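Local structure of N-glycosylase/DNA lyase (Methanocaldococcus jannaschii, 3FHF) at residues Lys12-Leu17 against Val193-Ser198; His156-Leu161 against Leu180-Ile185; Ile112-Glu117 against Val145-Val150; Phe50-Ala55 against Lys131-Lys136. The protein is a DNA-repair enzyme of the 8-oxoguanine DNA glycosylase family, with an all-helical helix-hairpin-helix fold. All coordinates share one frame; numbering follows the deposited sequence.

Contact 1. Residues Lys12-Leu17 against Val193-Ser198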
loop_
_atom_site.group_PDB
_atom_site.type_symbol
_atom_site.label_atom_id
_atom_site.label_comp_id
_atom_site.label_asym_id
_atom_site.label_seq_id
_atom_site.Cartn_x
_atom_site.Cartn_y
_atom_site.Cartn_z
ATOM N N LYS A 12 -11.348 -11.552 17.853
ATOM C CA LYS A 12 -12.710 -11.256 18.298
ATOM C C LYS A 12 -13.166 -9.860 17.890
ATOM O O LYS A 12 -14.311 -9.671 17.492
ATOM C CB LYS A 12 -12.805 -11.398 19.814
ATOM C CG LYS A 12 -14.215 -11.312 20.356
ATOM C CD LYS A 12 -14.241 -11.517 21.864
ATOM C CE LYS A 12 -15.668 -11.571 22.383
ATOM N NZ LYS A 12 -16.426 -12.684 21.747
ATOM N N LYS A 13 -12.270 -8.886 18.012
ATOM C CA LYS A 13 -12.569 -7.507 17.635
ATOM C C LYS A 13 -12.835 -7.395 16.132
ATOM O O LYS A 13 -13.783 -6.737 15.702
ATOM C CB LYS A 13 -11.397 -6.597 18.009
ATOM C CG LYS A 13 -11.601 -5.133 17.642
ATOM C CD LYS A 13 -12.858 -4.549 18.291
ATOM C CE LYS A 13 -12.936 -3.038 18.077
ATOM N NZ LYS A 13 -14.070 -2.415 18.825
ATOM N N ILE A 14 -11.988 -8.027 15.331
ATOM C CA ILE A 14 -12.165 -7.984 13.886
ATOM C C ILE A 14 -13.497 -8.616 13.476
ATOM O O ILE A 14 -14.180 -8.108 12.590
ATOM C CB ILE A 14 -10.984 -8.680 13.171
ATOM C CG1 ILE A 14 -9.727 -7.823 13.342
ATOM C CG2 ILE A 14 -11.292 -8.873 11.684
ATOM C CD1 ILE A 14 -8.439 -8.498 12.897
ATOM N N GLU A 15 -13.868 -9.720 14.119
ATOM C CA GLU A 15 -15.139 -10.373 13.809
ATOM C C GLU A 15 -16.271 -9.425 14.190
ATOM O O GLU A 15 -17.336 -9.421 13.571
ATOM C CB GLU A 15 -15.282 -11.683 14.588
ATOM C CG GLU A 15 -14.320 -12.785 14.155
ATOM C CD GLU A 15 -14.605 -13.316 12.756
ATOM O OE1 GLU A 15 -15.613 -12.900 12.147
ATOM O OE2 GLU A 15 -13.820 -14.162 12.269
ATOM N N GLU A 16 -16.034 -8.621 15.220
ATOM C CA GLU A 16 -17.027 -7.652 15.667
ATOM C C GLU A 16 -17.190 -6.568 14.593
ATOM O O GLU A 16 -18.306 -6.155 14.268
ATOM C CB GLU A 16 -16.574 -7.025 16.981
ATOM C CG GLU A 16 -17.637 -7.022 18.056
ATOM C CD GLU A 16 -17.048 -7.002 19.456
ATOM O OE1 GLU A 16 -16.399 -5.997 19.820
ATOM O OE2 GLU A 16 -17.230 -7.997 20.189
ATOM N N LEU A 17 -16.071 -6.119 14.033
ATOM C CA LEU A 17 -16.115 -5.092 13.000
ATOM C C LEU A 17 -16.807 -5.620 11.743
ATOM O O LEU A 17 -17.556 -4.892 11.078
ATOM C CB LEU A 17 -14.700 -4.620 12.667
ATOM C CG LEU A 17 -13.968 -3.841 13.764
ATOM C CD1 LEU A 17 -12.561 -3.495 13.281
ATOM C CD2 LEU A 17 -14.745 -2.570 14.108
ATOM N N VAL A 193 -9.543 -14.971 10.115
ATOM C CA VAL A 193 -10.735 -14.128 10.173
ATOM C C VAL A 193 -11.444 -14.065 8.824
ATOM O O VAL A 193 -12.355 -13.264 8.623
ATOM C CB VAL A 193 -10.412 -12.680 10.645
ATOM C CG1 VAL A 193 -9.976 -12.703 12.096
ATOM C CG2 VAL A 193 -9.328 -12.057 9.777
ATOM N N ASN A 194 -11.011 -14.922 7.905
ATOM C CA ASN A 194 -11.579 -14.992 6.563
ATOM C C ASN A 194 -11.544 -13.674 5.793
ATOM O O ASN A 194 -12.530 -13.274 5.174
ATOM C CB ASN A 194 -13.012 -15.524 6.622
ATOM C CG ASN A 194 -13.064 -17.014 6.901
ATOM O OD1 ASN A 194 -12.729 -17.470 7.995
ATOM N ND2 ASN A 194 -13.475 -17.783 5.902
ATOM N N LEU A 195 -10.397 -13.008 5.830
ATOM C CA LEU A 195 -10.215 -11.746 5.115
ATOM C C LEU A 195 -8.978 -11.871 4.237
ATOM O O LEU A 195 -8.023 -12.549 4.604
ATOM C CB LEU A 195 -10.006 -10.581 6.088
ATOM C CG LEU A 195 -11.156 -10.129 6.986
ATOM C CD1 LEU A 195 -10.668 -9.006 7.899
ATOM C CD2 LEU A 195 -12.326 -9.640 6.131
ATOM N N LYS A 196 -9.003 -11.226 3.075
ATOM C CA LYS A 196 -7.860 -11.241 2.168
ATOM C C LYS A 196 -6.890 -10.214 2.746
ATOM O O LYS A 196 -7.291 -9.388 3.562
ATOM C CB LYS A 196 -8.282 -10.796 0.771
ATOM C CG LYS A 196 -9.407 -11.609 0.163
ATOM C CD LYS A 196 -9.853 -11.004 -1.162
ATOM C CE LYS A 196 -11.111 -11.687 -1.685
ATOM N NZ LYS A 196 -10.917 -13.161 -1.808
ATOM N N LEU A 197 -5.630 -10.249 2.328
ATOM C CA LEU A 197 -4.660 -9.282 2.842
ATOM C C LEU A 197 -5.044 -7.846 2.502
ATOM O O LEU A 197 -4.809 -6.940 3.294
ATOM C CB LEU A 197 -3.257 -9.590 2.308
ATOM C CG LEU A 197 -2.584 -10.778 3.004
ATOM C CD1 LEU A 197 -1.283 -11.122 2.297
ATOM C CD2 LEU A 197 -2.328 -10.422 4.475
ATOM N N SER A 198 -5.646 -7.632 1.336
ATOM C CA SER A 198 -6.060 -6.283 0.939
ATOM C C SER A 198 -7.048 -5.725 1.971
ATOM O O SER A 198 -6.943 -4.570 2.394
ATOM C CB SER A 198 -6.729 -6.323 -0.439
ATOM O OG SER A 198 -7.807 -7.242 -0.438
HETATM O O HOH W 1 -14.112 -15.721 10.315
#
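Glu15 and Val193 bring the two backbones closest, CA to CA 6.8 Å, where helix 5-18 passes the turn that ends helix 176-192. No hydrogen bond joins the two segments directly. The contact is mainly apolar and turns on one methyl group, CG2 of Ile14. That methyl lies 3.8 Å from Leu195 CD1. It also stands 4.0 Å from Val193 CB. Ile14 and Val193 cross at about a right angle. The placing follows from Ile14 chi1 of -70°, which lays CG1 beside the backbone N and puts CG2 opposite that N, next to the carbonyl carbon. Glu15 borders this patch. Its chain bends at chi2 (-68°), and OE2 ends 3.7 Å from Val193 CA. A water bonded to Glu15 OE2 also reaches Asn194 OD1, but Asn194 has a second conformer, so this bridge is tentative. Asn194, with positive phi, is the C-prime residue of the Schellman motif closing helix 176-192. Lys18 ties the polar side together: its NZ forms a salt bridge with Glu15 OE1 and a hydrogen bond with Val193 O. Val193 also touches Ile11 on helix 5-18. Leu195 touches Tyr203 of helix 197-209. Leu17 packs on Tyr206 and Leu207 of that same helix.

Contact 2. Residues His156-Leu161 against Leu180-Ile185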
loop_
_atom_site.group_PDB
_atom_site.type_symbol
_atom_site.label_atom_id
_atom_site.label_comp_id
_atom_site.label_asym_id
_atom_site.label_seq_id
_atom_site.Cartn_x
_atom_site.Cartn_y
_atom_site.Cartn_z
ATOM N N HIS A 156 4.250 0.763 11.312
ATOM C CA HIS A 156 3.296 0.657 12.408
ATOM C C HIS A 156 2.905 -0.793 12.663
ATOM O O HIS A 156 2.838 -1.231 13.814
ATOM C CB HIS A 156 2.063 1.519 12.124
ATOM C CG HIS A 156 2.398 2.953 11.855
ATOM N ND1 HIS A 156 2.980 3.767 12.802
ATOM C CD2 HIS A 156 2.333 3.685 10.717
ATOM C CE1 HIS A 156 3.264 4.937 12.259
ATOM N NE2 HIS A 156 2.883 4.914 10.995
ATOM N N ILE A 157 2.655 -1.550 11.599
ATOM C CA ILE A 157 2.296 -2.944 11.797
ATOM C C ILE A 157 3.518 -3.687 12.339
ATOM O O ILE A 157 3.375 -4.601 13.141
ATOM C CB ILE A 157 1.812 -3.614 10.484
ATOM C CG1 ILE A 157 1.326 -5.036 10.775
ATOM C CG2 ILE A 157 2.934 -3.667 9.473
ATOM C CD1 ILE A 157 0.195 -5.108 11.779
ATOM N N LEU A 158 4.718 -3.288 11.915
ATOM C CA LEU A 158 5.931 -3.946 12.400
ATOM C C LEU A 158 6.058 -3.755 13.906
ATOM O O LEU A 158 6.435 -4.677 14.626
ATOM C CB LEU A 158 7.180 -3.412 11.684
ATOM C CG LEU A 158 7.329 -3.847 10.224
ATOM C CD1 LEU A 158 8.564 -3.201 9.607
ATOM C CD2 LEU A 158 7.418 -5.366 10.155
ATOM N N ARG A 159 5.735 -2.563 14.390
ATOM C CA ARG A 159 5.809 -2.320 15.821
ATOM C C ARG A 159 4.761 -3.143 16.563
ATOM O O ARG A 159 5.038 -3.691 17.629
ATOM C CB ARG A 159 5.605 -0.840 16.143
ATOM C CG ARG A 159 5.498 -0.566 17.640
ATOM C CD ARG A 159 5.601 0.915 17.953
ATOM N NE ARG A 159 6.946 1.432 17.701
ATOM C CZ ARG A 159 8.010 1.176 18.459
ATOM N NH1 ARG A 159 7.903 0.402 19.535
ATOM N NH2 ARG A 159 9.188 1.702 18.144
ATOM N N GLU A 160 3.559 -3.229 16.001
ATOM C CA GLU A 160 2.494 -3.987 16.646
ATOM C C GLU A 160 2.855 -5.465 16.684
ATOM O O GLU A 160 2.659 -6.126 17.704
ATOM C CB GLU A 160 1.158 -3.748 15.920
ATOM C CG GLU A 160 0.838 -2.259 15.787
ATOM C CD GLU A 160 -0.513 -1.963 15.155
ATOM O OE1 GLU A 160 -0.947 -2.718 14.259
ATOM O OE2 GLU A 160 -1.132 -0.951 15.548
ATOM N N LEU A 161 3.405 -5.974 15.582
ATOM C CA LEU A 161 3.813 -7.375 15.500
ATOM C C LEU A 161 4.911 -7.680 16.520
ATOM O O LEU A 161 4.883 -8.711 17.195
ATOM C CB LEU A 161 4.313 -7.702 14.087
ATOM C CG LEU A 161 3.244 -7.836 12.983
ATOM C CD1 LEU A 161 3.899 -7.878 11.619
ATOM C CD2 LEU A 161 2.423 -9.095 13.210
ATOM N N LEU A 180 8.464 -11.423 2.685
ATOM C CA LEU A 180 7.585 -12.551 2.395
ATOM C C LEU A 180 7.303 -13.358 3.641
ATOM O O LEU A 180 6.228 -13.938 3.784
ATOM C CB LEU A 180 8.203 -13.471 1.335
ATOM C CG LEU A 180 8.147 -13.018 -0.125
ATOM C CD1 LEU A 180 8.840 -11.681 -0.276
ATOM C CD2 LEU A 180 8.802 -14.074 -1.012
ATOM N N GLU A 181 8.278 -13.409 4.542
ATOM C CA GLU A 181 8.117 -14.153 5.781
ATOM C C GLU A 181 7.062 -13.493 6.664
ATOM O O GLU A 181 6.163 -14.158 7.177
ATOM C CB GLU A 181 9.453 -14.223 6.526
ATOM C CG GLU A 181 9.388 -14.949 7.854
ATOM C CD GLU A 181 10.735 -14.986 8.557
ATOM O OE1 GLU A 181 11.703 -15.503 7.956
ATOM O OE2 GLU A 181 10.829 -14.500 9.706
ATOM N N ILE A 182 7.171 -12.179 6.841
ATOM C CA ILE A 182 6.211 -11.456 7.668
ATOM C C ILE A 182 4.840 -11.387 6.991
ATOM O O ILE A 182 3.811 -11.379 7.658
ATOM C CB ILE A 182 6.726 -10.040 7.990
ATOM C CG1 ILE A 182 7.944 -10.151 8.915
ATOM C CG2 ILE A 182 5.628 -9.210 8.636
ATOM C CD1 ILE A 182 8.545 -8.837 9.304
ATOM N N GLU A 183 4.834 -11.336 5.665
ATOM C CA GLU A 183 3.583 -11.300 4.911
ATOM C C GLU A 183 2.773 -12.579 5.173
ATOM O O GLU A 183 1.547 -12.540 5.294
ATOM C CB GLU A 183 3.896 -11.143 3.416
ATOM C CG GLU A 183 2.717 -11.348 2.480
ATOM C CD GLU A 183 3.023 -10.901 1.060
ATOM O OE1 GLU A 183 2.685 -9.748 0.705
ATOM O OE2 GLU A 183 3.613 -11.700 0.298
ATOM N N ASN A 184 3.462 -13.711 5.284
ATOM C CA ASN A 184 2.794 -14.982 5.541
ATOM C C ASN A 184 2.121 -15.073 6.907
ATOM O O ASN A 184 1.104 -15.750 7.058
ATOM C CB ASN A 184 3.776 -16.143 5.357
ATOM C CG ASN A 184 3.677 -16.762 3.979
ATOM O OD1 ASN A 184 2.639 -17.317 3.619
ATOM N ND2 ASN A 184 4.749 -16.661 3.196
ATOM N N ILE A 185 2.683 -14.403 7.907
ATOM C CA ILE A 185 2.068 -14.406 9.232
ATOM C C ILE A 185 0.751 -13.617 9.111
ATOM O O ILE A 185 -0.303 -14.048 9.574
ATOM C CB ILE A 185 2.987 -13.720 10.276
ATOM C CG1 ILE A 185 4.273 -14.534 10.453
ATOM C CG2 ILE A 185 2.262 -13.603 11.621
ATOM C CD1 ILE A 185 5.332 -13.825 11.267
#
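No flat group enters the meeting of Leu158 and Leu161 with Ile182; no ring face or edge of either segment takes part, just branched aliphatic ends. Both branches of Ile182 are used. Its CD1 lies 3.7 Å from Leu158 CD2, and these two side chains cross at about a right angle. Its other branch, CG2, lies 3.7 Å from Leu161 CD1. Ile182 thus puts one methyl against each leucine, and the leucines are one helical turn apart. The fork comes from a chi1 of -68°: CG1 points opposite the carbonyl carbon, CG2 opposite the backbone N. CG1 then runs on fully extended (chi2 180°) and carries CD1 forward to Leu158. Leu158 starts out alongside the other helix, and its end then turns closer. The backbones stay well apart, 8.9 Å between the CA atoms of Leu158 and Ile182. All three residues are buried, and no hydrogen bond crosses between the segments. Ile153, in the loop before helix 155-163, touches both Leu158 and Ile182. Pro171 lies against Leu158 and Tyr166 against Leu161. Helix 197-209 is shared by both sides: its Ile204 meets Ile157 of helix 155-163, and its Leu197 meets Glu183 of helix 176-192.

Contact 3. Residues Ile112-Glu117 against Val145-Val150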
loop_
_atom_site.group_PDB
_atom_site.type_symbol
_atom_site.label_atom_id
_atom_site.label_comp_id
_atom_site.label_asym_id
_atom_site.label_seq_id
_atom_site.Cartn_x
_atom_site.Cartn_y
_atom_site.Cartn_z
ATOM N N ILE A 112 1.841 -3.686 -18.447
ATOM C CA ILE A 112 3.011 -4.399 -17.952
ATOM C C ILE A 112 2.626 -5.297 -16.778
ATOM O O ILE A 112 2.925 -6.491 -16.770
ATOM C CB ILE A 112 4.105 -3.425 -17.457
ATOM C CG1 ILE A 112 4.664 -2.615 -18.627
ATOM C CG2 ILE A 112 5.219 -4.209 -16.762
ATOM C CD1 ILE A 112 5.554 -1.445 -18.203
ATOM N N VAL A 113 1.972 -4.712 -15.778
ATOM C CA VAL A 113 1.565 -5.468 -14.594
ATOM C C VAL A 113 0.645 -6.653 -14.913
ATOM O O VAL A 113 0.818 -7.742 -14.367
ATOM C CB VAL A 113 0.874 -4.535 -13.551
ATOM C CG1 VAL A 113 0.167 -5.353 -12.470
ATOM C CG2 VAL A 113 1.918 -3.633 -12.902
ATOM N N GLU A 114 -0.326 -6.449 -15.797
ATOM C CA GLU A 114 -1.247 -7.530 -16.135
ATOM C C GLU A 114 -0.626 -8.621 -17.004
ATOM O O GLU A 114 -1.183 -9.713 -17.126
ATOM C CB GLU A 114 -2.500 -6.972 -16.812
ATOM C CG GLU A 114 -3.244 -5.950 -15.973
ATOM C CD GLU A 114 -4.659 -5.701 -16.469
ATOM O OE1 GLU A 114 -4.845 -5.475 -17.688
ATOM O OE2 GLU A 114 -5.585 -5.727 -15.630
ATOM N N SER A 115 0.532 -8.341 -17.593
ATOM C CA SER A 115 1.189 -9.326 -18.446
ATOM C C SER A 115 1.778 -10.467 -17.623
ATOM O O SER A 115 1.914 -11.585 -18.113
ATOM C CB SER A 115 2.303 -8.665 -19.270
ATOM O OG SER A 115 3.439 -8.380 -18.465
ATOM N N PHE A 116 2.124 -10.188 -16.370
ATOM C CA PHE A 116 2.709 -11.211 -15.506
ATOM C C PHE A 116 1.726 -12.295 -15.079
ATOM O O PHE A 116 0.513 -12.084 -15.055
ATOM C CB PHE A 116 3.335 -10.559 -14.271
ATOM C CG PHE A 116 4.567 -9.757 -14.578
ATOM C CD1 PHE A 116 5.761 -10.392 -14.898
ATOM C CD2 PHE A 116 4.517 -8.367 -14.610
ATOM C CE1 PHE A 116 6.892 -9.651 -15.253
ATOM C CE2 PHE A 116 5.636 -7.623 -14.962
ATOM C CZ PHE A 116 6.827 -8.268 -15.287
ATOM N N GLU A 117 2.280 -13.455 -14.744
ATOM C CA GLU A 117 1.517 -14.626 -14.317
ATOM C C GLU A 117 0.626 -14.305 -13.122
ATOM O O GLU A 117 -0.493 -14.813 -13.008
ATOM C CB GLU A 117 2.484 -15.745 -13.928
ATOM C CG GLU A 117 2.057 -17.135 -14.342
ATOM C CD GLU A 117 2.194 -17.359 -15.835
ATOM O OE1 GLU A 117 1.593 -16.581 -16.603
ATOM O OE2 GLU A 117 2.897 -18.308 -16.240
ATOM N N VAL A 145 -4.711 -1.086 -6.786
ATOM C CA VAL A 145 -5.247 -1.265 -8.125
ATOM C C VAL A 145 -5.996 -2.582 -8.251
ATOM O O VAL A 145 -6.235 -3.063 -9.354
ATOM C CB VAL A 145 -4.150 -1.154 -9.228
ATOM C CG1 VAL A 145 -3.525 0.241 -9.178
ATOM C CG2 VAL A 145 -3.102 -2.243 -9.069
ATOM N N GLY A 146 -6.345 -3.181 -7.113
ATOM C CA GLY A 146 -7.136 -4.399 -7.154
ATOM C C GLY A 146 -6.628 -5.773 -6.770
ATOM O O GLY A 146 -7.396 -6.732 -6.867
ATOM N N TYR A 147 -5.377 -5.913 -6.346
ATOM C CA TYR A 147 -4.897 -7.242 -5.987
ATOM C C TYR A 147 -5.123 -7.499 -4.501
ATOM O O TYR A 147 -4.968 -6.606 -3.675
ATOM C CB TYR A 147 -3.434 -7.395 -6.412
ATOM C CG TYR A 147 -3.297 -7.353 -7.922
ATOM C CD1 TYR A 147 -3.577 -8.482 -8.705
ATOM C CD2 TYR A 147 -2.967 -6.167 -8.578
ATOM C CE1 TYR A 147 -3.537 -8.425 -10.109
ATOM C CE2 TYR A 147 -2.922 -6.097 -9.974
ATOM C CZ TYR A 147 -3.210 -7.227 -10.730
ATOM O OH TYR A 147 -3.179 -7.140 -12.102
ATOM N N ASP A 148 -5.502 -8.725 -4.164
ATOM C CA ASP A 148 -5.843 -9.042 -2.781
ATOM C C ASP A 148 -4.899 -9.842 -1.912
ATOM O O ASP A 148 -5.147 -9.956 -0.715
ATOM C CB ASP A 148 -7.190 -9.759 -2.743
ATOM C CG ASP A 148 -8.306 -8.942 -3.353
ATOM O OD1 ASP A 148 -8.506 -7.777 -2.934
ATOM O OD2 ASP A 148 -8.992 -9.480 -4.247
ATOM N N ASP A 149 -3.829 -10.386 -2.478
ATOM C CA ASP A 149 -2.945 -11.228 -1.685
ATOM C C ASP A 149 -1.539 -10.711 -1.381
ATOM O O ASP A 149 -0.597 -11.501 -1.295
ATOM C CB ASP A 149 -2.882 -12.622 -2.335
ATOM C CG ASP A 149 -2.351 -13.697 -1.387
ATOM O OD1 ASP A 149 -2.645 -13.632 -0.175
ATOM O OD2 ASP A 149 -1.656 -14.625 -1.861
ATOM N N VAL A 150 -1.394 -9.398 -1.221
ATOM C CA VAL A 150 -0.103 -8.815 -0.865
ATOM C C VAL A 150 -0.279 -7.908 0.350
ATOM O O VAL A 150 -1.194 -7.070 0.411
ATOM C CB VAL A 150 0.530 -7.993 -2.012
ATOM C CG1 VAL A 150 0.938 -8.917 -3.141
ATOM C CG2 VAL A 150 -0.441 -6.934 -2.502
HETATM O O HOH W 2 -5.698 -6.242 -13.073
#
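Tyr147 reaches Val113 and Glu114 from just beyond a Schellman motif, the turn that ends helix 135-144, second helix of the helix-hairpin-helix motif. Gly146 is the C-prime residue of that turn. Its phi of 111° suits glycine, because a CB would jam against the carbonyl O of Val145. Tyr147 follows with its CG beside the backbone N (chi1 -66°), and its ring extends toward helix 109-115. The phenol end makes the contact. Val113 CG1 comes 3.8 Å from Tyr147 OH. The same methyl lies 4.0 Å from Tyr147 CE2 and approaches the ring obliquely. The two side chains slide past each other in opposite directions. Val113 CG1 stands across from its own backbone N (chi1 167°), the branch that is turned to the tyrosine. Glu114 sets off to the side. Its CG is its nearest atom to Tyr147 OH, at 4.1 Å; the chain runs on extended and its carboxylate lies farther from the hydroxyl. Carboxylate and ring planes are nearly perpendicular. Lys37 pairs with the same carboxylate in a salt bridge to OE2, so that oxygen serves both an amine and a water. Around the apolar half, Val113 also packs on Trp44, Phe141 and Leu142. Tyr147 touches Leu142 and Glu119. The polar link to the phenol is indirect: one water donates to Glu114 OE2 at 2.6 Å and also lies 2.8 Å from Tyr147 OH.

Contact 4. Residues Phe50-Ala55 against Lys131-Lys136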
loop_
_atom_site.group_PDB
_atom_site.type_symbol
_atom_site.label_atom_id
_atom_site.label_comp_id
_atom_site.label_asym_id
_atom_site.label_seq_id
_atom_site.Cartn_x
_atom_site.Cartn_y
_atom_site.Cartn_z
ATOM N N PHE A 50 1.203 7.940 -6.434
ATOM C CA PHE A 50 0.637 8.146 -5.107
ATOM C C PHE A 50 1.473 7.334 -4.118
ATOM O O PHE A 50 1.825 7.810 -3.040
ATOM C CB PHE A 50 -0.813 7.640 -5.051
ATOM C CG PHE A 50 -1.340 7.470 -3.647
ATOM C CD1 PHE A 50 -1.703 8.574 -2.884
ATOM C CD2 PHE A 50 -1.436 6.204 -3.078
ATOM C CE1 PHE A 50 -2.154 8.420 -1.569
ATOM C CE2 PHE A 50 -1.884 6.036 -1.767
ATOM C CZ PHE A 50 -2.243 7.147 -1.010
ATOM N N CYS A 51 1.787 6.101 -4.504
ATOM C CA CYS A 51 2.564 5.216 -3.645
ATOM C C CYS A 51 4.017 5.662 -3.522
ATOM O O CYS A 51 4.633 5.493 -2.474
ATOM C CB CYS A 51 2.471 3.776 -4.157
ATOM S SG CYS A 51 0.798 3.080 -3.997
ATOM N N ILE A 52 4.567 6.236 -4.585
ATOM C CA ILE A 52 5.939 6.728 -4.522
ATOM C C ILE A 52 6.005 7.885 -3.520
ATOM O O ILE A 52 7.009 8.077 -2.837
ATOM C CB ILE A 52 6.422 7.244 -5.892
ATOM C CG1 ILE A 52 6.708 6.068 -6.822
ATOM C CG2 ILE A 52 7.675 8.104 -5.719
ATOM C CD1 ILE A 52 7.193 6.481 -8.206
ATOM N N LEU A 53 4.918 8.646 -3.429
ATOM C CA LEU A 53 4.853 9.796 -2.529
ATOM C C LEU A 53 4.507 9.482 -1.070
ATOM O O LEU A 53 4.800 10.286 -0.180
ATOM C CB LEU A 53 3.834 10.809 -3.058
ATOM C CG LEU A 53 4.083 11.437 -4.428
ATOM C CD1 LEU A 53 2.875 12.284 -4.811
ATOM C CD2 LEU A 53 5.354 12.295 -4.389
ATOM N N THR A 54 3.891 8.326 -0.830
ATOM C CA THR A 54 3.470 7.914 0.513
ATOM C C THR A 54 4.525 7.972 1.622
ATOM O O THR A 54 4.250 8.476 2.713
ATOM C CB THR A 54 2.876 6.478 0.488
ATOM O OG1 THR A 54 1.651 6.481 -0.255
ATOM C CG2 THR A 54 2.603 5.978 1.903
ATOM N N ALA A 55 5.716 7.445 1.352
ATOM C CA ALA A 55 6.788 7.431 2.346
ATOM C C ALA A 55 7.054 8.808 2.948
ATOM O O ALA A 55 7.266 9.782 2.224
ATOM C CB ALA A 55 8.067 6.883 1.722
ATOM N N LYS A 131 12.954 2.719 -9.290
ATOM C CA LYS A 131 13.606 3.368 -8.156
ATOM C C LYS A 131 12.552 4.106 -7.341
ATOM O O LYS A 131 11.675 4.768 -7.898
ATOM C CB LYS A 131 14.670 4.359 -8.645
ATOM C CG LYS A 131 15.981 3.709 -9.081
ATOM C CD LYS A 131 16.497 4.308 -10.390
ATOM C CE LYS A 131 15.699 3.771 -11.575
ATOM N NZ LYS A 131 16.030 4.410 -12.878
ATOM N N GLY A 132 12.637 3.994 -6.021
ATOM C CA GLY A 132 11.663 4.654 -5.174
ATOM C C GLY A 132 10.553 3.692 -4.791
ATOM O O GLY A 132 9.649 4.044 -4.023
ATOM N N ILE A 133 10.621 2.474 -5.326
ATOM C CA ILE A 133 9.620 1.450 -5.035
ATOM C C ILE A 133 10.239 0.220 -4.386
ATOM O O ILE A 133 10.941 -0.537 -5.051
ATOM C CB ILE A 133 8.903 0.959 -6.319
ATOM C CG1 ILE A 133 8.154 2.107 -6.996
ATOM C CG2 ILE A 133 7.947 -0.190 -5.968
ATOM C CD1 ILE A 133 6.916 2.560 -6.273
ATOM N N GLY A 134 9.968 0.021 -3.097
ATOM C CA GLY A 134 10.464 -1.151 -2.395
ATOM C C GLY A 134 9.318 -2.146 -2.270
ATOM O O GLY A 134 8.253 -1.928 -2.865
ATOM N N TYR A 135 9.500 -3.225 -1.509
ATOM C CA TYR A 135 8.422 -4.205 -1.372
ATOM C C TYR A 135 7.156 -3.626 -0.753
ATOM O O TYR A 135 6.043 -4.006 -1.136
ATOM C CB TYR A 135 8.876 -5.442 -0.582
ATOM C CG TYR A 135 9.467 -6.507 -1.483
ATOM C CD1 TYR A 135 10.802 -6.450 -1.880
ATOM C CD2 TYR A 135 8.660 -7.506 -2.029
ATOM C CE1 TYR A 135 11.321 -7.356 -2.808
ATOM C CE2 TYR A 135 9.166 -8.416 -2.962
ATOM C CZ TYR A 135 10.495 -8.330 -3.346
ATOM O OH TYR A 135 10.990 -9.199 -4.291
ATOM N N LYS A 136 7.313 -2.704 0.188
ATOM C CA LYS A 136 6.143 -2.098 0.819
ATOM C C LYS A 136 5.374 -1.245 -0.185
ATOM O O LYS A 136 4.148 -1.349 -0.270
ATOM C CB LYS A 136 6.554 -1.244 2.016
ATOM C CG LYS A 136 5.387 -0.611 2.789
ATOM C CD LYS A 136 4.787 0.598 2.076
ATOM C CE LYS A 136 3.793 1.331 2.966
ATOM N NZ LYS A 136 3.137 2.448 2.243
HETATM O O HOH W 3 3.650 3.171 -0.496
HETATM O O HOH W 4 9.388 6.573 -2.593
#
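Lys136 and Ile133 meet Thr54 and Ile52 at the hairpin of the helix-hairpin-helix motif, the glycine-rich turn between helices 119-129 and 135-144. Lys136 lies in the first turn of the second helix. From its CB, CG leaves on the side away from the backbone N (chi1 -177°). The chain bends once, at chi2 (-77°), and then runs extended. CB, CG, CD and CE have no close partner in 50-55 and carry the amine over to helix 41-54, where the tip does the touching. NZ lies 3.6 Å from Thr54 CG2, the two side chains crossing at about a right angle. The same NZ donates to a water 2.9 Å away. That water in turn donates to Cys51 O at 3.2 Å, so the amine is tied through water to the Cys51 carbonyl of helix 41-54. The Lys136 side chain also touches Ile152. Ile133 gives the apolar half: its CD1 lies 3.6 Å from Ile52 CG1, reached through a bend at chi2 of -72°. Gly132 brings the backbones nearest, its CA 6.1 Å from Ile52 CA. At its positive phi a CB would be jammed against the carbonyl O of Lys131. Gly134 is at the N-cap position of helix 135-144, and its N donates to Glu137 OE2. Thr54 is itself held within its helix, OG1 donating to Phe50 O from above the carbonyl plane. A second water joins the main chains, donating to Ile52 O at 2.8 Å and to Gly132 O at 2.9 Å.

In the fold
Contact 2 is the fully buried one and purely aliphatic. Contacts 1, 3 and 4 are partly buried and mix methyl packing with waters beside a polar side chain or carbonyl. Contact 4 is the innermost, its centre about 9 Å from the centre of the chain; contact 1 is farthest, about 18 Å. Contacts 3 and 4 share helix 135-144, one just past its end and the other at its start. Contact 2 lies on helix 176-192 and contact 1 just past its end; the two touch through Leu197 and Glu183. Contact 1 meets contact 3, where Ser198 OG forms a hydrogen bond with Asp148 OD1. In sequence, contact 1 encloses the others and brings together residues near both chain ends.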